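Local coordinates for protein biliverdin reductase (Synechocystis sp., PDB 5B3T) that probably reduces the open-chain tetrapyrrole biliverdin with electrons from NAD(P)H, as a two-domain member of the Gfo/Idh/MocA oxidoreductase family, at residues Ala184-Ile189 against Ala222-Gln227; Ile250-Leu253 against Gly258-Ile261. One frame throughout, in Å; residues are numbered along the deposited sequence.

In the fold
From the N terminus the chain first builds the Rossmann domain that binds NADP(+), then enters the C-terminal alpha/beta domain, where both contacts lie. Contact 1 closes a loop of 32 residues, bringing helix 183-189 back against strand 217-228 of the large mixed sheet. Contact 2 opens only after contact 1 has closed and spans just four residues, joining strands 248-255 and 258-263 as a beta hairpin. The two are therefore in series, and neither encloses the other. Their centres lie about 15 Å apart on one sheet, and they meet directly where Ile189 CD1 packs 3.9 Å from Phe251 CZ. Contact 1 packs a helix on the sheet; contact 2 pairs neighbouring strands within it.

Contact 1: residues Ala184-Ile189 against Ala222-Gln227; sequences AALSRI and ATAYLQ
Leu226 lays its CD1 methyl against the CG2 branch of Ile189 at 3.7 Å, the closest approach between helix segment 184-189 and strand segment 222-227. The side chains run past one another from opposing sides and overlap along their flanks. With CG1 of Ile189 anti to the backbone N (chi1 -156°), CG2 sits between the backbone N and the carbonyl carbon, and this is the branch that meets the leucine. Leu186 fills in beside this pair: its CD2 reaches Ala224 CB at 4.2 Å and also lies 4.2 Å from Leu226 CD1, bridging two strand residues that point to the same face. All four residues are buried, and the contact across the segments is wholly apolar. The segment axes stay 10.7 Å apart and run in nearly the same direction, 23° apart. Only 120 Å² is buried in total; the gap is spanned by Leu186, Ile189 and Leu226, with the Ala224 methyl receiving Leu186. This is helix-on-sheet packing in the C-terminal alpha/beta domain. Helix 309-325 flanks it, with Val317 and Cys321 on Leu186 and Cys321 also on Leu226, while Val202 of strand 199-210 touches Leu226 and Val236 of strand 233-241 touches Ile189.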
ATOM      1  N   ALA A 184       2.153  -6.205  -1.546  1.00 12.83           N
ATOM      2  CA  ALA A 184       1.064  -5.282  -1.849  1.00 14.89           C
ATOM      3  C   ALA A 184      -0.213  -6.028  -2.221  1.00 13.82           C
ATOM      4  O   ALA A 184      -1.306  -5.655  -1.779  1.00 13.88           O
ATOM      5  CB  ALA A 184       1.477  -4.331  -2.971  1.00 11.72           C
ATOM      6  N   ALA A 185      -0.095  -7.082  -3.031  1.00 13.29           N
ATOM      7  CA  ALA A 185      -1.280  -7.826  -3.444  1.00 13.52           C
ATOM      8  C   ALA A 185      -1.949  -8.502  -2.255  1.00 14.67           C
ATOM      9  O   ALA A 185      -3.182  -8.513  -2.151  1.00 14.27           O
ATOM     10  CB  ALA A 185      -0.908  -8.855  -4.512  1.00 13.34           C
ATOM     11  N   LEU A 186      -1.154  -9.067  -1.343  1.00 13.48           N
ATOM     12  CA  LEU A 186      -1.725  -9.727  -0.175  1.00 14.35           C
ATOM     13  C   LEU A 186      -2.383  -8.732   0.768  1.00 14.65           C
ATOM     14  O   LEU A 186      -3.315  -9.093   1.495  1.00 15.02           O
ATOM     15  CB  LEU A 186      -0.648 -10.521   0.559  1.00 13.60           C
ATOM     16  CG  LEU A 186      -0.111 -11.727  -0.208  1.00 13.11           C
ATOM     17  CD1 LEU A 186       1.080 -12.311   0.520  1.00 14.39           C
ATOM     18  CD2 LEU A 186      -1.198 -12.772  -0.414  1.00 14.75           C
ATOM     19  N   SER A 187      -1.911  -7.484   0.779  1.00 14.25           N
ATOM     20  CA  SER A 187      -2.593  -6.449   1.548  1.00 14.52           C
ATOM     21  C   SER A 187      -3.999  -6.218   1.015  1.00 14.41           C
ATOM     22  O   SER A 187      -4.949  -6.068   1.792  1.00 14.50           O
ATOM     23  CB  SER A 187      -1.785  -5.153   1.519  1.00 14.27           C
ATOM     24  OG  SER A 187      -2.501  -4.089   2.124  1.00 14.44           O
ATOM     25  N   ARG A 188      -4.153  -6.202  -0.310  1.00 13.59           N
ATOM     26  CA  ARG A 188      -5.469  -6.002  -0.908  1.00 14.92           C
ATOM     27  C   ARG A 188      -6.422  -7.130  -0.537  1.00 15.54           C
ATOM     28  O   ARG A 188      -7.575  -6.887  -0.160  1.00 16.28           O
ATOM     29  CB  ARG A 188      -5.340  -5.886  -2.429  1.00 14.75           C
ATOM     30  CG  ARG A 188      -4.650  -4.618  -2.907  1.00 14.41           C
ATOM     31  CD  ARG A 188      -5.662  -3.531  -3.259  1.00 14.08           C
ATOM     32  NE  ARG A 188      -6.530  -3.189  -2.135  1.00 13.04           N
ATOM     33  CZ  ARG A 188      -6.375  -2.106  -1.379  1.00 13.97           C
ATOM     34  NH1 ARG A 188      -5.396  -1.250  -1.642  1.00 13.05           N
ATOM     35  NH2 ARG A 188      -7.205  -1.870  -0.372  1.00 14.42           N
ATOM     36  N   ILE A 189      -5.955  -8.377  -0.632  1.00 13.98           N
ATOM     37  CA  ILE A 189      -6.840  -9.516  -0.429  1.00 14.90           C
ATOM     38  C   ILE A 189      -7.187  -9.723   1.043  1.00 16.72           C
ATOM     39  O   ILE A 189      -8.133 -10.454   1.354  1.00 15.10           O
ATOM     40  CB  ILE A 189      -6.202 -10.788  -1.023  1.00 14.95           C
ATOM     41  CG1 ILE A 189      -7.276 -11.824  -1.362  1.00 15.95           C
ATOM     42  CG2 ILE A 189      -5.185 -11.386  -0.057  1.00 13.61           C
ATOM     43  CD1 ILE A 189      -8.265 -11.361  -2.412  1.00 15.41           C
ATOM     44  N   ALA A 222       4.997 -14.618  -8.795  1.00 16.54           N
ATOM     45  CA  ALA A 222       4.678 -15.048  -7.443  1.00 18.95           C
ATOM     46  C   ALA A 222       3.197 -15.379  -7.371  1.00 17.94           C
ATOM     47  O   ALA A 222       2.356 -14.579  -7.791  1.00 16.56           O
ATOM     48  CB  ALA A 222       5.041 -13.972  -6.419  1.00 17.00           C
ATOM     49  N   THR A 223       2.886 -16.562  -6.848  1.00 17.32           N
ATOM     50  CA  THR A 223       1.522 -17.065  -6.786  1.00 19.55           C
ATOM     51  C   THR A 223       1.220 -17.495  -5.361  1.00 20.63           C
ATOM     52  O   THR A 223       2.025 -18.192  -4.739  1.00 20.65           O
ATOM     53  CB  THR A 223       1.325 -18.246  -7.743  1.00 20.21           C
ATOM     54  OG1 THR A 223       2.302 -19.255  -7.460  1.00 21.56           O
ATOM     55  CG2 THR A 223       1.482 -17.797  -9.185  1.00 17.67           C
ATOM     56  N   ALA A 224       0.066 -17.079  -4.847  1.00 17.64           N
ATOM     57  CA  ALA A 224      -0.387 -17.474  -3.521  1.00 18.51           C
ATOM     58  C   ALA A 224      -1.821 -17.966  -3.620  1.00 20.04           C
ATOM     59  O   ALA A 224      -2.678 -17.282  -4.190  1.00 17.54           O
ATOM     60  CB  ALA A 224      -0.287 -16.314  -2.524  1.00 16.57           C
ATOM     61  N   TYR A 225      -2.076 -19.151  -3.074  1.00 18.65           N
ATOM     62  CA  TYR A 225      -3.404 -19.750  -3.073  1.00 19.74           C
ATOM     63  C   TYR A 225      -3.872 -19.863  -1.629  1.00 20.79           C
ATOM     64  O   TYR A 225      -3.258 -20.576  -0.825  1.00 20.39           O
ATOM     65  CB  TYR A 225      -3.380 -21.108  -3.778  1.00 20.92           C
ATOM     66  CG  TYR A 225      -2.813 -21.003  -5.177  1.00 21.17           C
ATOM     67  CD1 TYR A 225      -3.524 -20.370  -6.190  1.00 20.82           C
ATOM     68  CD2 TYR A 225      -1.556 -21.509  -5.480  1.00 23.53           C
ATOM     69  CE1 TYR A 225      -3.005 -20.257  -7.468  1.00 21.09           C
ATOM     70  CE2 TYR A 225      -1.029 -21.402  -6.757  1.00 23.39           C
ATOM     71  CZ  TYR A 225      -1.759 -20.776  -7.746  1.00 22.08           C
ATOM     72  OH  TYR A 225      -1.242 -20.665  -9.016  1.00 21.78           O
ATOM     73  N   LEU A 226      -4.943 -19.146  -1.302  1.00 19.15           N
ATOM     74  CA  LEU A 226      -5.360 -18.923   0.074  1.00 20.06           C
ATOM     75  C   LEU A 226      -6.703 -19.585   0.338  1.00 21.12           C
ATOM     76  O   LEU A 226      -7.595 -19.573  -0.516  1.00 20.48           O
ATOM     77  CB  LEU A 226      -5.474 -17.427   0.380  1.00 17.57           C
ATOM     78  CG  LEU A 226      -4.295 -16.516   0.035  1.00 20.24           C
ATOM     79  CD1 LEU A 226      -4.645 -15.072   0.347  1.00 19.39           C
ATOM     80  CD2 LEU A 226      -3.044 -16.933   0.785  1.00 22.14           C
ATOM     81  N   GLN A 227      -6.844 -20.147   1.534  1.00 21.52           N
ATOM     82  CA  GLN A 227      -8.121 -20.644   2.023  1.00 21.94           C
ATOM     83  C   GLN A 227      -8.501 -19.855   3.265  1.00 23.02           C
ATOM     84  O   GLN A 227      -7.740 -19.816   4.240  1.00 23.25           O
ATOM     85  CB  GLN A 227      -8.064 -22.144   2.311  1.00 25.41           C
ATOM     86  CG  GLN A 227      -7.773 -22.969   1.072  1.00 28.65           C
ATOM     87  CD  GLN A 227      -7.820 -24.459   1.327  1.00 35.97           C
ATOM     88  OE1 GLN A 227      -6.945 -25.201   0.884  1.00 37.21           O
ATOM     89  NE2 GLN A 227      -8.845 -24.905   2.039  1.00 34.34           N
TER

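Contact 2: residues Ile250-Leu253 against Gly258-Ile261; sequences IFTL and GTLI
Leu253 and Leu260 form an antiparallel hydrogen-bonded pair, the tight part of this hairpin. Leu253 N donates to Leu260 O over 2.9 Å, and Leu260 N returns a bond of the same length to Leu253 O. With N-H...O angles of 164° and 163° and both donors in the plane of the carbonyl they address, the reciprocal pair is nearly straight. Each carbonyl also receives a CA-H...O contact, Leu260 O from Thr252 CA at 3.2 Å and Leu253 O from Thr259 CA at 3.3 Å, so two donors converge on each oxygen. On the buried face the leucine side chains meet more loosely, Leu253 CD1 coming to 4.3 Å from Leu260 CB.

The face carrying Thr252, Thr259 and Ile261 is partly exposed, and its side chains touch at single methyl and hydroxyl points. Thr252 and Ile261, a non-hydrogen-bonded pair, lie flank by flank, both projecting from the same face, with Thr252 OG1 3.8 Å from Ile261 CG2. Thr252 CG2 is anti to its own N (chi1 -59° for OG1), which carries the methyl across to Thr259 CG2 at 4.0 Å; the two threonines meet at a slant. Thr259 OG1 is hydrogen-bonded to His254 ND1, tying the second strand to a residue just past the first segment.

The hairpin is an interior part of the mixed sheet. Backbone bonds link Ile250 and Thr252 to strand 153-163, and Thr259 and Ile261 to strand 266-271. Helix 137-146 covers the leucine face, with Ile143 against Leu253 and Asn146 against Leu260.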
ATOM      1  N   ILE A 250      -6.789  -8.000 -13.075  1.00 18.63           N
ATOM      2  CA  ILE A 250      -8.085  -8.622 -12.831  1.00 21.11           C
ATOM      3  C   ILE A 250      -8.300  -8.759 -11.330  1.00 19.08           C
ATOM      4  O   ILE A 250      -7.385  -9.145 -10.593  1.00 17.63           O
ATOM      5  CB  ILE A 250      -8.188 -10.001 -13.519  1.00 20.87           C
ATOM      6  CG1 ILE A 250      -8.026  -9.861 -15.032  1.00 25.52           C
ATOM      7  CG2 ILE A 250      -9.512 -10.670 -13.194  1.00 22.31           C
ATOM      8  CD1 ILE A 250      -9.119  -9.066 -15.696  1.00 29.37           C
ATOM      9  N   PHE A 251      -9.513  -8.437 -10.883  1.00 16.88           N
ATOM     10  CA  PHE A 251      -9.960  -8.712  -9.517  1.00 17.93           C
ATOM     11  C   PHE A 251     -11.393  -9.225  -9.634  1.00 17.55           C
ATOM     12  O   PHE A 251     -12.324  -8.443  -9.851  1.00 17.69           O
ATOM     13  CB  PHE A 251      -9.870  -7.472  -8.630  1.00 16.78           C
ATOM     14  CG  PHE A 251      -9.800  -7.778  -7.154  1.00 16.67           C
ATOM     15  CD1 PHE A 251     -10.250  -8.989  -6.653  1.00 16.85           C
ATOM     16  CD2 PHE A 251      -9.275  -6.849  -6.269  1.00 18.81           C
ATOM     17  CE1 PHE A 251     -10.184  -9.267  -5.301  1.00 18.20           C
ATOM     18  CE2 PHE A 251      -9.205  -7.122  -4.914  1.00 16.88           C
ATOM     19  CZ  PHE A 251      -9.660  -8.332  -4.431  1.00 17.39           C
ATOM     20  N   THR A 252     -11.562 -10.537  -9.504  1.00 16.83           N
ATOM     21  CA  THR A 252     -12.855 -11.189  -9.662  1.00 16.88           C
ATOM     22  C   THR A 252     -13.224 -11.890  -8.365  1.00 18.67           C
ATOM     23  O   THR A 252     -12.382 -12.559  -7.759  1.00 16.94           O
ATOM     24  CB  THR A 252     -12.821 -12.196 -10.816  1.00 17.82           C
ATOM     25  OG1 THR A 252     -12.462 -11.520 -12.026  1.00 19.94           O
ATOM     26  CG2 THR A 252     -14.183 -12.859 -10.993  1.00 18.87           C
ATOM     27  N   LEU A 253     -14.478 -11.732  -7.941  1.00 15.86           N
ATOM     28  CA  LEU A 253     -14.996 -12.391  -6.747  1.00 17.63           C
ATOM     29  C   LEU A 253     -16.327 -13.046  -7.090  1.00 17.98           C
ATOM     30  O   LEU A 253     -17.263 -12.366  -7.526  1.00 17.62           O
ATOM     31  CB  LEU A 253     -15.157 -11.400  -5.588  1.00 17.64           C
ATOM     32  CG  LEU A 253     -13.906 -10.608  -5.183  1.00 17.72           C
ATOM     33  CD1 LEU A 253     -13.854  -9.255  -5.883  1.00 16.44           C
ATOM     34  CD2 LEU A 253     -13.812 -10.437  -3.671  1.00 16.97           C
ATOM     35  N   GLY A 258     -23.959 -13.645  -6.937  1.00 21.15           N
ATOM     36  CA  GLY A 258     -23.452 -12.792  -7.994  1.00 21.35           C
ATOM     37  C   GLY A 258     -21.943 -12.837  -8.077  1.00 20.65           C
ATOM     38  O   GLY A 258     -21.255 -13.394  -7.216  1.00 18.68           O
ATOM     39  N   THR A 259     -21.435 -12.227  -9.146  1.00 19.53           N
ATOM     40  CA  THR A 259     -20.007 -12.112  -9.402  1.00 20.51           C
ATOM     41  C   THR A 259     -19.635 -10.648  -9.592  1.00 19.28           C
ATOM     42  O   THR A 259     -20.335  -9.905 -10.288  1.00 21.64           O
ATOM     43  CB  THR A 259     -19.597 -12.918 -10.646  1.00 20.45           C
ATOM     44  OG1 THR A 259     -19.660 -14.319 -10.354  1.00 20.81           O
ATOM     45  CG2 THR A 259     -18.185 -12.559 -11.095  1.00 19.68           C
ATOM     46  N   LEU A 260     -18.535 -10.238  -8.967  1.00 17.57           N
ATOM     47  CA  LEU A 260     -17.933  -8.931  -9.188  1.00 18.82           C
ATOM     48  C   LEU A 260     -16.678  -9.103 -10.035  1.00 20.14           C
ATOM     49  O   LEU A 260     -15.796  -9.894  -9.687  1.00 18.16           O
ATOM     50  CB  LEU A 260     -17.586  -8.251  -7.862  1.00 19.20           C
ATOM     51  CG  LEU A 260     -18.737  -7.929  -6.907  1.00 20.75           C
ATOM     52  CD1 LEU A 260     -18.204  -7.472  -5.556  1.00 19.39           C
ATOM     53  CD2 LEU A 260     -19.639  -6.866  -7.513  1.00 18.69           C
ATOM     54  N   ILE A 261     -16.604  -8.374 -11.145  1.00 17.74           N
ATOM     55  CA  ILE A 261     -15.447  -8.409 -12.033  1.00 21.15           C
ATOM     56  C   ILE A 261     -14.891  -7.004 -12.144  1.00 20.33           C
ATOM     57  O   ILE A 261     -15.601  -6.085 -12.574  1.00 20.54           O
ATOM     58  CB  ILE A 261     -15.798  -8.930 -13.431  1.00 22.53           C
ATOM     59  CG1 ILE A 261     -16.646 -10.185 -13.352  1.00 24.37           C
ATOM     60  CG2 ILE A 261     -14.531  -9.206 -14.227  1.00 22.62           C
ATOM     61  CD1 ILE A 261     -17.083 -10.614 -14.695  1.00 36.01           C
TER